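Local coordinates for CRISPR-associated protein, Cse1 family (Acidimicrobium ferrooxidans, PDB 4H3T) that probably serves as the large Cse1 subunit of a type I-E CRISPR Cascade complex, which recognises invading DNA guided by CRISPR RNA, at residues 115-120 / 282-287; 384-389 / 469-474. The protein carries 1 engineered substitution. One frame throughout, in Å; residues are numbered along the deposited sequence.

Interaction 1: residues 115-120 / 282-287; sequences ADLEPA and LICAGD
Leu282 meets the loop residues Leu117, Glu118 and Pro119 mainly through its CD2 methyl, with CG also against CD2 of Leu117, and the contact between 115-120 and 282-287 is almost wholly apolar. This CD2 methyl lies 3.8 Å from CG of Leu117, the two leucine side chains running at a slant to each other, and the same CD2 is 3.8 Å from CD of the Pro119 ring. A looser apolar contact joins CD2 of Leu117 to SG of Cys284 at 4.2 Å.

Contacts of methyl with backbone make up the second group. CD2 of Leu282 comes within 3.5 Å of the Glu118 carbonyl carbon C and equally near N of Pro119; the torsion that sets CG anti to the backbone N (chi1 177°) carries it onto the peptide link between these two residues. Strand 275-289 belongs to a mixed sheet, and the loop, which leads from helix 88-98 to strand 126-127, here covers the side of it from which Leu282 and Cys284 project, alternate residues of an extended strand, whereas Ile283 points away from the loop.

Polar links are made to neighbouring parts of the chain. Strand 263-272 pairs antiparallel with 275-289 through backbone bonds of Leu282 with Arg266 and of Cys284 with Arg264. Arg266 also reaches the loop, its NH1 hydrogen-bonding to O of Leu117, and Glu118 has backbone bonding with Lys180.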
loop_
_atom_site.group_PDB
_atom_site.type_symbol
_atom_site.label_atom_id
_atom_site.label_comp_id
_atom_site.label_asym_id
_atom_site.label_seq_id
_atom_site.Cartn_x
_atom_site.Cartn_y
_atom_site.Cartn_z
ATOM N N ALA A 115 14.293 -22.210 -14.910
ATOM C CA ALA A 115 13.892 -23.397 -15.652
ATOM C C ALA A 115 14.339 -24.736 -15.045
ATOM O O ALA A 115 13.625 -25.752 -15.177
ATOM C CB ALA A 115 14.457 -23.328 -17.054
ATOM N N ASP A 116 15.557 -24.789 -14.534
ATOM C CA ASP A 116 16.088 -26.080 -14.045
ATOM C C ASP A 116 16.082 -26.124 -12.533
ATOM O O ASP A 116 16.858 -26.860 -11.975
ATOM C CB ASP A 116 17.544 -26.234 -14.577
ATOM C CG ASP A 116 17.614 -26.265 -16.099
ATOM O OD1 ASP A 116 16.908 -27.122 -16.717
ATOM O OD2 ASP A 116 18.337 -25.415 -16.677
ATOM N N LEU A 117 15.338 -25.264 -11.865
ATOM C CA LEU A 117 15.341 -25.246 -10.395
ATOM C C LEU A 117 14.978 -26.609 -9.793
ATOM O O LEU A 117 13.992 -27.203 -10.180
ATOM C CB LEU A 117 14.377 -24.229 -9.849
ATOM C CG LEU A 117 14.653 -23.699 -8.404
ATOM C CD1 LEU A 117 15.967 -22.934 -8.318
ATOM C CD2 LEU A 117 13.530 -22.775 -7.975
ATOM N N GLU A 118 15.751 -27.067 -8.845
ATOM C CA GLU A 118 15.522 -28.323 -8.151
ATOM C C GLU A 118 15.732 -28.168 -6.649
ATOM O O GLU A 118 16.572 -27.391 -6.231
ATOM C CB GLU A 118 16.473 -29.429 -8.656
ATOM C CG GLU A 118 16.195 -29.839 -10.097
ATOM C CD GLU A 118 17.145 -30.906 -10.612
ATOM O OE1 GLU A 118 18.310 -30.941 -10.154
ATOM O OE2 GLU A 118 16.730 -31.699 -11.487
ATOM N N PRO A 119 15.020 -28.956 -5.819
ATOM C CA PRO A 119 15.295 -28.915 -4.367
ATOM C C PRO A 119 16.680 -29.467 -4.017
ATOM O O PRO A 119 17.182 -30.359 -4.682
ATOM C CB PRO A 119 14.166 -29.764 -3.774
ATOM C CG PRO A 119 13.665 -30.612 -4.874
ATOM C CD PRO A 119 14.017 -29.982 -6.175
ATOM N N ALA A 120 17.348 -28.892 -3.014
ATOM C CA ALA A 120 18.678 -29.377 -2.570
ATOM C C ALA A 120 18.622 -30.809 -1.994
ATOM O O ALA A 120 19.608 -31.546 -2.074
ATOM C CB ALA A 120 19.255 -28.450 -1.533
ATOM N N LEU A 282 7.982 -24.882 -6.635
ATOM C CA LEU A 282 9.191 -24.838 -5.803
ATOM C C LEU A 282 9.489 -23.352 -5.560
ATOM O O LEU A 282 9.572 -22.574 -6.515
ATOM C CB LEU A 282 10.354 -25.575 -6.472
ATOM C CG LEU A 282 11.732 -25.553 -5.751
ATOM C CD1 LEU A 282 11.668 -26.031 -4.314
ATOM C CD2 LEU A 282 12.721 -26.415 -6.481
ATOM N N ILE A 283 9.596 -22.941 -4.296
ATOM C CA ILE A 283 9.792 -21.520 -3.925
ATOM C C ILE A 283 10.967 -21.435 -2.989
ATOM O O ILE A 283 10.896 -21.975 -1.891
ATOM C CB ILE A 283 8.542 -20.913 -3.252
ATOM C CG1 ILE A 283 7.298 -21.109 -4.106
ATOM C CG2 ILE A 283 8.726 -19.450 -2.940
ATOM C CD1 ILE A 283 6.020 -20.691 -3.357
ATOM N N CYS A 284 11.988 -20.700 -3.404
ATOM C CA CYS A 284 13.288 -20.564 -2.740
ATOM C C CYS A 284 13.656 -19.121 -2.624
ATOM O O CYS A 284 13.082 -18.246 -3.283
ATOM C CB CYS A 284 14.356 -21.333 -3.510
ATOM S SG CYS A 284 13.971 -23.076 -3.768
ATOM N N ALA A 285 14.699 -18.869 -1.829
ATOM C CA ALA A 285 15.187 -17.506 -1.627
ATOM C C ALA A 285 15.778 -16.898 -2.869
ATOM O O ALA A 285 16.438 -17.580 -3.631
ATOM C CB ALA A 285 16.238 -17.520 -0.536
ATOM N N GLY A 286 15.562 -15.611 -3.067
ATOM C CA GLY A 286 16.171 -14.904 -4.202
ATOM C C GLY A 286 16.961 -13.686 -3.751
ATOM O O GLY A 286 17.543 -13.638 -2.655
ATOM N N ASP A 287 17.061 -12.717 -4.646
ATOM C CA ASP A 287 17.905 -11.584 -4.419
ATOM C C ASP A 287 17.346 -10.591 -3.422
ATOM O O ASP A 287 16.159 -10.329 -3.374
ATOM C CB ASP A 287 18.176 -10.829 -5.728
ATOM C CG ASP A 287 18.930 -11.601 -6.784
ATOM O OD1 ASP A 287 19.833 -12.398 -6.413
ATOM O OD2 ASP A 287 18.592 -11.442 -8.000
#

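Interaction 2: residues 384-389 / 469-474; sequences LDTPLA and HFLTGL
Leu471 points from helix 445-473 at the end of strand 375-387, and its two methyls divide the work. CD2 sits against the branched end of Leu384, about equally near CG and both methyls and 3.8 Å from CD2 of Leu384, with the two leucine side chains crossing at about a right angle; the same Leu471 methyl is 3.4 Å from O of Asp385. CD1 instead meets the Pro387 ring, which is laid at a slant to the leucine, its CD 3.9 Å from CG of Leu471. With CG anti to the backbone N (chi1 176°), Leu471 extends from its own helix into this position between Leu384 and Pro387.

The proline ring also presses on the helix backbone: its CG is 3.1 Å from O of Leu471, a tight approach to a carbonyl that already accepts a bond from N of Leu474. Pro387 CG further touches CB of Leu474 at 4.3 Å.

At the exposed margin, Thr472 brings OG1 to 3.6 Å from CB of Asp385, a van der Waals contact with carbon; the hydroxyl's hydrogen bond goes to O of Arg468. Helix 397-415 adds Ala402 against both Leu471 and Leu474. Helix segment 469-473 runs at 28° to strand 384-387, their axes 7.2 Å apart, and packs through apolar side chains and the backbone oxygens of Asp385 and Leu471: helix against the outermost strand of a three-stranded antiparallel sheet.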
loop_
_atom_site.group_PDB
_atom_site.type_symbol
_atom_site.label_atom_id
_atom_site.label_comp_id
_atom_site.label_asym_id
_atom_site.label_seq_id
_atom_site.Cartn_x
_atom_site.Cartn_y
_atom_site.Cartn_z
ATOM N N LEU A 384 -7.572 6.615 -0.525
ATOM C CA LEU A 384 -7.973 7.900 -0.030
ATOM C C LEU A 384 -8.071 8.887 -1.187
ATOM O O LEU A 384 -7.063 9.199 -1.801
ATOM C CB LEU A 384 -6.974 8.378 1.031
ATOM C CG LEU A 384 -7.360 9.683 1.758
ATOM C CD1 LEU A 384 -8.698 9.551 2.567
ATOM C CD2 LEU A 384 -6.240 10.162 2.636
ATOM N N ASP A 385 -9.254 9.440 -1.421
ATOM C CA ASP A 385 -9.456 10.506 -2.423
ATOM C C ASP A 385 -8.846 11.830 -1.914
ATOM O O ASP A 385 -9.263 12.386 -0.874
ATOM C CB ASP A 385 -10.947 10.659 -2.771
ATOM C CG ASP A 385 -11.528 9.524 -3.643
ATOM O OD1 ASP A 385 -10.773 8.952 -4.467
ATOM O OD2 ASP A 385 -12.764 9.283 -3.576
ATOM N N THR A 386 -7.751 12.235 -2.554
ATOM C CA THR A 386 -6.926 13.327 -2.106
ATOM C C THR A 386 -6.768 14.467 -3.164
ATOM O O THR A 386 -6.196 14.241 -4.256
ATOM C CB THR A 386 -5.518 12.789 -1.679
ATOM O OG1 THR A 386 -5.681 11.708 -0.734
ATOM C CG2 THR A 386 -4.683 13.875 -0.988
ATOM N N PRO A 387 -7.128 15.705 -2.768
ATOM C CA PRO A 387 -6.912 16.853 -3.656
ATOM C C PRO A 387 -5.456 17.141 -3.868
ATOM O O PRO A 387 -4.638 17.041 -2.911
ATOM C CB PRO A 387 -7.526 18.034 -2.874
ATOM C CG PRO A 387 -8.395 17.439 -1.895
ATOM C CD PRO A 387 -7.835 16.130 -1.536
ATOM N N LEU A 388 -5.109 17.523 -5.099
ATOM C CA LEU A 388 -3.741 17.945 -5.350
ATOM C C LEU A 388 -3.430 19.183 -4.507
ATOM O O LEU A 388 -2.299 19.364 -4.084
ATOM C CB LEU A 388 -3.487 18.237 -6.846
ATOM C CG LEU A 388 -2.928 17.075 -7.598
ATOM C CD1 LEU A 388 -3.871 15.911 -7.535
ATOM C CD2 LEU A 388 -2.568 17.475 -9.056
ATOM N N ALA A 389 -4.444 19.956 -4.173
ATOM C CA ALA A 389 -4.265 21.128 -3.265
ATOM C C ALA A 389 -3.656 20.739 -1.907
ATOM O O ALA A 389 -2.866 21.502 -1.378
ATOM C CB ALA A 389 -5.602 21.801 -3.035
ATOM N N HIS A 469 -15.398 13.087 2.668
ATOM C CA HIS A 469 -16.193 14.140 2.001
ATOM C C HIS A 469 -15.565 15.503 2.258
ATOM O O HIS A 469 -15.476 16.314 1.358
ATOM C CB HIS A 469 -17.660 14.145 2.491
ATOM C CG HIS A 469 -18.557 15.092 1.743
ATOM N ND1 HIS A 469 -19.235 16.145 2.396
ATOM C CD2 HIS A 469 -18.941 15.082 0.435
ATOM C CE1 HIS A 469 -19.943 16.765 1.458
ATOM N NE2 HIS A 469 -19.811 16.167 0.262
ATOM N N PHE A 470 -15.169 15.772 3.494
ATOM C CA PHE A 470 -14.512 17.025 3.851
ATOM C C PHE A 470 -13.183 17.179 3.077
ATOM O O PHE A 470 -12.931 18.217 2.474
ATOM C CB PHE A 470 -14.270 17.060 5.406
ATOM C CG PHE A 470 -13.095 17.878 5.885
ATOM C CD1 PHE A 470 -13.224 19.238 6.126
ATOM C CD2 PHE A 470 -11.841 17.291 6.049
ATOM C CE1 PHE A 470 -12.104 20.008 6.472
ATOM C CE2 PHE A 470 -10.737 18.047 6.377
ATOM C CZ PHE A 470 -10.866 19.400 6.611
ATOM N N LEU A 471 -12.355 16.116 3.063
ATOM C CA LEU A 471 -11.068 16.157 2.399
ATOM C C LEU A 471 -11.226 16.387 0.878
ATOM O O LEU A 471 -10.564 17.273 0.308
ATOM C CB LEU A 471 -10.294 14.845 2.675
ATOM C CG LEU A 471 -8.931 14.697 1.955
ATOM C CD1 LEU A 471 -7.964 15.738 2.454
ATOM C CD2 LEU A 471 -8.274 13.383 2.199
ATOM N N THR A 472 -12.161 15.653 0.237
ATOM C CA THR A 472 -12.454 15.838 -1.208
ATOM C C THR A 472 -12.884 17.277 -1.493
ATOM O O THR A 472 -12.459 17.850 -2.508
ATOM C CB THR A 472 -13.520 14.803 -1.703
ATOM O OG1 THR A 472 -12.889 13.509 -1.646
ATOM C CG2 THR A 472 -13.971 15.058 -3.108
ATOM N N GLY A 473 -13.680 17.859 -0.602
ATOM C CA GLY A 473 -14.196 19.243 -0.786
ATOM C C GLY A 473 -13.129 20.327 -0.760
ATOM O O GLY A 473 -13.328 21.396 -1.337
ATOM N N LEU A 474 -11.923 20.021 -0.243
ATOM C CA LEU A 474 -10.845 21.018 -0.171
ATOM C C LEU A 474 -10.260 21.321 -1.556
ATOM O O LEU A 474 -9.674 22.369 -1.733
ATOM C CB LEU A 474 -9.724 20.605 0.770
ATOM C CG LEU A 474 -10.093 20.355 2.193
ATOM C CD1 LEU A 474 -8.847 20.005 3.014
ATOM C CD2 LEU A 474 -10.811 21.539 2.825
#

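How the interactions relate
Interaction 1 and interaction 2 belong to separate parts of one chain and do not touch: their centres are 46 Å apart and their nearest atoms about 29 Å. The chain's centre lies between them, and the first contact is complete before the second begins, with 282-287 passed well ahead of 384-389. Both are largely apolar and both involve a strand, but of different sheets. In 115-120 / 282-287 an irregular loop covers strand 275-289 of the mixed sheet, whereas in 384-389 / 469-474 a long helix packs on the outermost strand of the three-stranded sheet, with helix 481-504 touching the same helix segment through Pro483.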